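PDB 7KR6: glycoside hydrolase family 16 protein, which probably acts as an endo-glucanase, hydrolysing O-glycosyl bonds within mixed-linkage beta-glucan chains. Local coordinates for residues V165-H170 / H218-S223; H197-D202 / I210-V215. The protein carries 1 engineered substitution. One frame throughout, in Å; residues are numbered along the deposited sequence.

Both contacts belong to the beta-sandwich of the family 16 catalytic fold, with centres about 13 Å apart. Along the chain the order is 165-170, 197-202, 210-215 and 218-223, so both segments of contact 2 fall between the two of contact 1. Contact 2 pairs neighbouring strands 197-203 and 207-212 within one layer; strand 215-221, reached through a tight turn, lies next to 207-212 and faces strand 164-171 across the core in contact 1. The two contacts meet directly: Ile-210 CD1 packs 3.4 Å from Thr-167 OG1 and 4.0 Å from Phe-220 CE2. One hydrophobic interior thus backs the strand that carries His-170 to the glycan.

Contact 1: residues V165-H170 / H218-S223; sequences VNTAIH and HTFDIS. With G2F (2-deoxy-2-fluoro-alpha-D-glucopyranose), chain C.
Phe-220 reaches into the core between two layers of a beta-sandwich, its ring meeting Thr-167, Ala-168 and Ile-169 of the facing strand. The strands run almost parallel, 10° apart, but their axes are 8.9 Å from each other, too far for backbone pairing, so large apolar side chains must span the gap. Packing is tight around the ring. Ile-169 lies over one face, CG1 offset toward the rim; its chi1 of 53° sets CG1 between the backbone N and the carbonyl carbon, and CD1 continues to Phe-220 CB at 4.1 Å. On the opposite face His-218, from the same strand as Phe-220, holds CD2 3.6 Å above the ring's centre. At the far end, Phe-220 CZ comes within 3.7 Å of Ala-168 CA, an approach suited to a small residue whose CB points away. Thr-167 brings its methyl to the core, while OG1, at the ring edge, hydrogen-bonds to Asp-146 O, so its polar end is satisfied though buried. The other side is looser: Thr-219 and Asp-221 start away from the facing strand and are exposed; Thr-219 OG1 shares a hydrogen bond with Thr-209 OG1, and Asp-221 OD1 makes an Asx turn by accepting from Ser-223 N. Strand 165-170 also reaches the glycan pocket, where the fluorine F2 of the bound 2-fluoroglucose sits 3.3 Å above one face of the His-170 ring, over its centre.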
loop_
_atom_site.group_PDB
_atom_site.type_symbol
_atom_site.label_atom_id
_atom_site.label_comp_id
_atom_site.label_asym_id
_atom_site.label_seq_id
_atom_site.Cartn_x
_atom_site.Cartn_y
_atom_site.Cartn_z
ATOM N N VAL A 165 7.712 -9.657 -0.179
ATOM C CA VAL A 165 6.484 -10.117 -0.845
ATOM C C VAL A 165 5.357 -9.156 -0.496
ATOM O O VAL A 165 5.240 -8.723 0.660
ATOM C CB VAL A 165 6.116 -11.541 -0.425
ATOM C CG1 VAL A 165 4.805 -11.957 -1.048
ATOM C CG2 VAL A 165 7.213 -12.517 -0.793
ATOM N N ASN A 166 4.508 -8.930 -1.473
ATOM C CA ASN A 166 3.301 -8.102 -1.350
ATOM C C ASN A 166 2.098 -9.007 -1.578
ATOM O O ASN A 166 2.158 -9.830 -2.489
ATOM C CB ASN A 166 3.394 -6.969 -2.362
ATOM C CG ASN A 166 4.203 -5.811 -1.790
ATOM O OD1 ASN A 166 5.458 -5.855 -1.710
ATOM N ND2 ASN A 166 3.482 -4.791 -1.340
ATOM N N THR A 167 1.100 -8.897 -0.755
ATOM C CA THR A 167 -0.185 -9.587 -0.995
ATOM C C THR A 167 -1.283 -8.532 -0.829
ATOM O O THR A 167 -1.104 -7.569 -0.045
ATOM C CB THR A 167 -0.298 -10.801 -0.083
ATOM O OG1 THR A 167 -1.533 -11.468 -0.386
ATOM C CG2 THR A 167 -0.311 -10.411 1.377
ATOM N N ALA A 168 -2.411 -8.668 -1.515
ATOM C CA ALA A 168 -3.403 -7.600 -1.545
ATOM C C ALA A 168 -4.777 -8.144 -1.924
ATOM O O ALA A 168 -4.846 -9.159 -2.633
ATOM C CB ALA A 168 -3.042 -6.482 -2.479
ATOM N N ILE A 169 -5.806 -7.404 -1.545
ATOM C CA ILE A 169 -7.157 -7.597 -2.121
ATOM C C ILE A 169 -7.632 -6.247 -2.635
ATOM O O ILE A 169 -7.395 -5.198 -1.992
ATOM C CB ILE A 169 -8.168 -8.285 -1.163
ATOM C CG1 ILE A 169 -8.282 -7.599 0.205
ATOM C CG2 ILE A 169 -7.854 -9.769 -1.005
ATOM C CD1 ILE A 169 -9.407 -8.155 1.079
ATOM N N HIS A 170 -8.340 -6.264 -3.754
ATOM C CA HIS A 170 -8.958 -5.080 -4.374
ATOM C C HIS A 170 -10.441 -5.383 -4.621
ATOM O O HIS A 170 -10.762 -6.490 -5.026
ATOM C CB HIS A 170 -8.289 -4.743 -5.687
ATOM C CG HIS A 170 -6.825 -4.490 -5.614
ATOM N ND1 HIS A 170 -6.295 -3.221 -5.800
ATOM C CD2 HIS A 170 -5.798 -5.333 -5.425
ATOM C CE1 HIS A 170 -4.987 -3.314 -5.734
ATOM N NE2 HIS A 170 -4.644 -4.590 -5.510
ATOM N N HIS A 218 0.150 -14.070 5.786
ATOM C CA HIS A 218 -0.839 -13.015 6.122
ATOM C C HIS A 218 -2.261 -13.572 5.989
ATOM O O HIS A 218 -2.460 -14.460 5.141
ATOM C CB HIS A 218 -0.671 -11.783 5.232
ATOM C CG HIS A 218 -1.502 -10.653 5.699
ATOM N ND1 HIS A 218 -1.299 -10.045 6.914
ATOM C CD2 HIS A 218 -2.529 -10.008 5.122
ATOM C CE1 HIS A 218 -2.192 -9.079 7.060
ATOM N NE2 HIS A 218 -2.962 -9.043 5.982
ATOM N N THR A 219 -3.187 -13.027 6.772
ATOM C CA THR A 219 -4.638 -13.323 6.657
ATOM C C THR A 219 -5.377 -11.987 6.445
ATOM O O THR A 219 -5.178 -11.039 7.250
ATOM C CB THR A 219 -5.142 -14.079 7.894
ATOM O OG1 THR A 219 -4.436 -15.312 8.000
ATOM C CG2 THR A 219 -6.638 -14.300 7.842
ATOM N N PHE A 220 -6.256 -11.973 5.431
ATOM C CA PHE A 220 -7.293 -10.941 5.250
ATOM C C PHE A 220 -8.624 -11.495 5.751
ATOM O O PHE A 220 -9.024 -12.597 5.376
ATOM C CB PHE A 220 -7.415 -10.537 3.784
ATOM C CG PHE A 220 -6.181 -9.976 3.145
ATOM C CD1 PHE A 220 -5.844 -8.650 3.357
ATOM C CD2 PHE A 220 -5.410 -10.745 2.302
ATOM C CE1 PHE A 220 -4.738 -8.093 2.754
ATOM C CE2 PHE A 220 -4.296 -10.184 1.696
ATOM C CZ PHE A 220 -3.987 -8.861 1.905
ATOM N N ASP A 221 -9.315 -10.688 6.542
ATOM C CA ASP A 221 -10.705 -10.939 7.000
ATOM C C ASP A 221 -11.657 -10.581 5.869
ATOM O O ASP A 221 -11.703 -9.417 5.489
ATOM C CB ASP A 221 -10.998 -10.112 8.229
ATOM C CG ASP A 221 -12.413 -10.238 8.764
ATOM O OD1 ASP A 221 -13.178 -11.061 8.269
ATOM O OD2 ASP A 221 -12.673 -9.547 9.753
ATOM N N ILE A 222 -12.417 -11.543 5.365
ATOM C CA ILE A 222 -13.412 -11.250 4.295
ATOM C C ILE A 222 -14.828 -11.553 4.776
ATOM O O ILE A 222 -15.707 -11.589 3.887
ATOM C CB ILE A 222 -13.086 -12.053 3.027
ATOM C CG1 ILE A 222 -12.990 -13.574 3.249
ATOM C CG2 ILE A 222 -11.819 -11.496 2.360
ATOM C CD1 ILE A 222 -13.146 -14.427 2.005
ATOM N N SER A 223 -15.000 -11.861 6.054
ATOM C CA SER A 223 -16.327 -12.241 6.623
ATOM C C SER A 223 -17.410 -11.286 6.143
ATOM O O SER A 223 -18.504 -11.787 5.769
ATOM C CB SER A 223 -16.276 -12.329 8.142
ATOM O OG SER A 223 -15.872 -11.092 8.689
HETATM C C1 G2F C . -3.817 -6.737 -8.445
HETATM C C2 G2F C . -3.930 -5.438 -9.167
HETATM C C3 G2F C . -3.729 -5.607 -10.658
HETATM C C4 G2F C . -2.363 -6.207 -10.875
HETATM C C5 G2F C . -2.361 -7.587 -10.147
HETATM C C6 G2F C . -1.119 -8.436 -10.295
HETATM O O3 G2F C . -3.880 -4.356 -11.320
HETATM O O4 G2F C . -2.142 -6.317 -12.326
HETATM O O5 G2F C . -2.606 -7.454 -8.733
HETATM O O6 G2F C . 0.077 -7.633 -9.972
HETATM F F2 G2F C . -5.168 -4.824 -8.807
#

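Contact 2: residues H197-D202 / I210-V215; sequences HTYSLD and ISIDNV
His-197 and Asp-213 join the open end of this antiparallel hairpin, away from the turn that connects its strands: ND1 donates to OD2 over 2.7 Å, nearly straight at 170°, within the imidazole plane and to the syn lone pair. The other carboxylate oxygen, OD1, accepts from Thr-198 N at 2.9 Å, so two bonds fix the rotation of Asp-213. In the hydrogen-bonded pair Ser-200 and Ser-211, each backbone N donates to the other's O, and the small side chains lie together, CB to CB 4.1 Å. The face bearing Tyr-199, Leu-201, Ile-210 and Ile-212 is largely apolar, with Ile-212 CG2 3.8 Å from Tyr-199 CE1 and Leu-201 CD1 against Ile-210 CD1. On the serine face a water donates to Thr-198 O and Ser-200 OG and accepts from Asn-214 N; Ser-200 OG also bonds to Glu-113. A type I' turn from Ile-212 to Val-215 positions Asp-213; its two middle residues have positive phi, a conformation that asparagine, as at Asn-214, tolerates well. His-197 NE2 is held by Asp-193. Strand 112-117 flanks 197-203 and strand 215-221 flanks 207-212, while Ile-212 packs onto Val-165 of strand 164-171.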
loop_
_atom_site.group_PDB
_atom_site.type_symbol
_atom_site.label_atom_id
_atom_site.label_comp_id
_atom_site.label_asym_id
_atom_site.label_seq_id
_atom_site.Cartn_x
_atom_site.Cartn_y
_atom_site.Cartn_z
ATOM N N HIS A 197 9.404 -22.403 -5.167
ATOM C CA HIS A 197 8.762 -22.190 -3.850
ATOM C C HIS A 197 7.244 -22.325 -4.008
ATOM O O HIS A 197 6.724 -22.086 -5.102
ATOM C CB HIS A 197 9.162 -20.832 -3.249
ATOM C CG HIS A 197 10.638 -20.689 -3.063
ATOM N ND1 HIS A 197 11.264 -21.025 -1.880
ATOM C CD2 HIS A 197 11.593 -20.275 -3.922
ATOM C CE1 HIS A 197 12.563 -20.823 -2.021
ATOM N NE2 HIS A 197 12.805 -20.386 -3.271
ATOM N N THR A 198 6.587 -22.762 -2.963
ATOM C CA THR A 198 5.145 -23.042 -2.998
ATOM C C THR A 198 4.426 -21.816 -2.431
ATOM O O THR A 198 4.724 -21.400 -1.274
ATOM C CB THR A 198 4.783 -24.290 -2.202
ATOM O OG1 THR A 198 5.477 -25.350 -2.867
ATOM C CG2 THR A 198 3.298 -24.567 -2.225
ATOM N N TYR A 199 3.495 -21.285 -3.199
ATOM C CA TYR A 199 2.636 -20.145 -2.818
ATOM C C TYR A 199 1.237 -20.738 -2.654
ATOM O O TYR A 199 0.756 -21.318 -3.618
ATOM C CB TYR A 199 2.721 -19.028 -3.875
ATOM C CG TYR A 199 4.137 -18.526 -4.031
ATOM C CD1 TYR A 199 4.575 -17.532 -3.196
ATOM C CD2 TYR A 199 5.045 -19.090 -4.918
ATOM C CE1 TYR A 199 5.872 -17.070 -3.248
ATOM C CE2 TYR A 199 6.365 -18.659 -4.971
ATOM C CZ TYR A 199 6.765 -17.632 -4.136
ATOM O OH TYR A 199 8.047 -17.141 -4.176
ATOM N N SER A 200 0.654 -20.574 -1.467
ATOM C CA SER A 200 -0.652 -21.178 -1.104
ATOM C C SER A 200 -1.630 -20.095 -0.671
ATOM O O SER A 200 -1.250 -19.159 0.042
ATOM C CB SER A 200 -0.462 -22.172 -0.013
ATOM O OG SER A 200 0.542 -23.118 -0.382
ATOM N N LEU A 201 -2.889 -20.271 -1.048
ATOM C CA LEU A 201 -4.001 -19.450 -0.541
ATOM C C LEU A 201 -5.056 -20.383 0.022
ATOM O O LEU A 201 -5.573 -21.216 -0.761
ATOM C CB LEU A 201 -4.619 -18.624 -1.666
ATOM C CG LEU A 201 -5.876 -17.866 -1.253
ATOM C CD1 LEU A 201 -5.563 -16.681 -0.362
ATOM C CD2 LEU A 201 -6.642 -17.410 -2.449
ATOM N N ASP A 202 -5.363 -20.213 1.291
ATOM C CA ASP A 202 -6.527 -20.836 1.959
ATOM C C ASP A 202 -7.676 -19.842 1.876
ATOM O O ASP A 202 -7.473 -18.630 2.102
ATOM C CB ASP A 202 -6.203 -21.190 3.394
ATOM C CG ASP A 202 -5.397 -22.458 3.552
ATOM O OD1 ASP A 202 -5.926 -23.541 3.167
ATOM O OD2 ASP A 202 -4.297 -22.370 4.121
ATOM N N ILE A 210 -2.611 -16.422 3.096
ATOM C CA ILE A 210 -1.476 -16.677 2.204
ATOM C C ILE A 210 -0.347 -17.364 2.976
ATOM O O ILE A 210 -0.009 -16.879 4.075
ATOM C CB ILE A 210 -1.020 -15.357 1.530
ATOM C CG1 ILE A 210 -2.087 -14.750 0.601
ATOM C CG2 ILE A 210 0.226 -15.634 0.750
ATOM C CD1 ILE A 210 -3.144 -13.943 1.289
ATOM N N SER A 211 0.178 -18.448 2.405
ATOM C CA SER A 211 1.390 -19.139 2.896
ATOM C C SER A 211 2.470 -19.180 1.823
ATOM O O SER A 211 2.158 -19.249 0.614
ATOM C CB SER A 211 1.073 -20.545 3.435
ATOM O OG SER A 211 0.073 -20.522 4.447
ATOM N N ILE A 212 3.733 -19.234 2.264
ATOM C CA ILE A 212 4.900 -19.331 1.379
ATOM C C ILE A 212 5.771 -20.434 1.980
ATOM O O ILE A 212 6.165 -20.306 3.150
ATOM C CB ILE A 212 5.628 -17.974 1.212
ATOM C CG1 ILE A 212 4.669 -16.910 0.667
ATOM C CG2 ILE A 212 6.840 -18.113 0.329
ATOM C CD1 ILE A 212 5.184 -15.498 0.798
ATOM N N ASP A 213 5.962 -21.474 1.194
ATOM C CA ASP A 213 6.637 -22.710 1.633
ATOM C C ASP A 213 6.052 -23.184 2.956
ATOM O O ASP A 213 6.827 -23.517 3.885
ATOM C CB ASP A 213 8.135 -22.461 1.710
ATOM C CG ASP A 213 8.826 -22.308 0.369
ATOM O OD1 ASP A 213 8.333 -22.866 -0.597
ATOM O OD2 ASP A 213 9.899 -21.670 0.336
ATOM N N ASN A 214 4.718 -23.143 3.058
ATOM C CA ASN A 214 3.914 -23.708 4.167
ATOM C C ASN A 214 4.096 -22.917 5.460
ATOM O O ASN A 214 3.578 -23.337 6.505
ATOM C CB ASN A 214 4.212 -25.188 4.367
ATOM C CG ASN A 214 3.857 -25.999 3.148
ATOM O OD1 ASN A 214 2.811 -25.788 2.543
ATOM N ND2 ASN A 214 4.767 -26.863 2.747
ATOM N N VAL A 215 4.645 -21.715 5.390
ATOM C CA VAL A 215 4.687 -20.809 6.552
ATOM C C VAL A 215 3.633 -19.717 6.312
ATOM O O VAL A 215 3.750 -18.989 5.292
ATOM C CB VAL A 215 6.099 -20.237 6.772
ATOM C CG1 VAL A 215 6.143 -19.289 7.946
ATOM C CG2 VAL A 215 7.114 -21.362 6.962
HETATM O O HOH W 1 2.914 -22.442 0.954
HETATM O O HOH W 2 -2.347 -20.699 3.120
#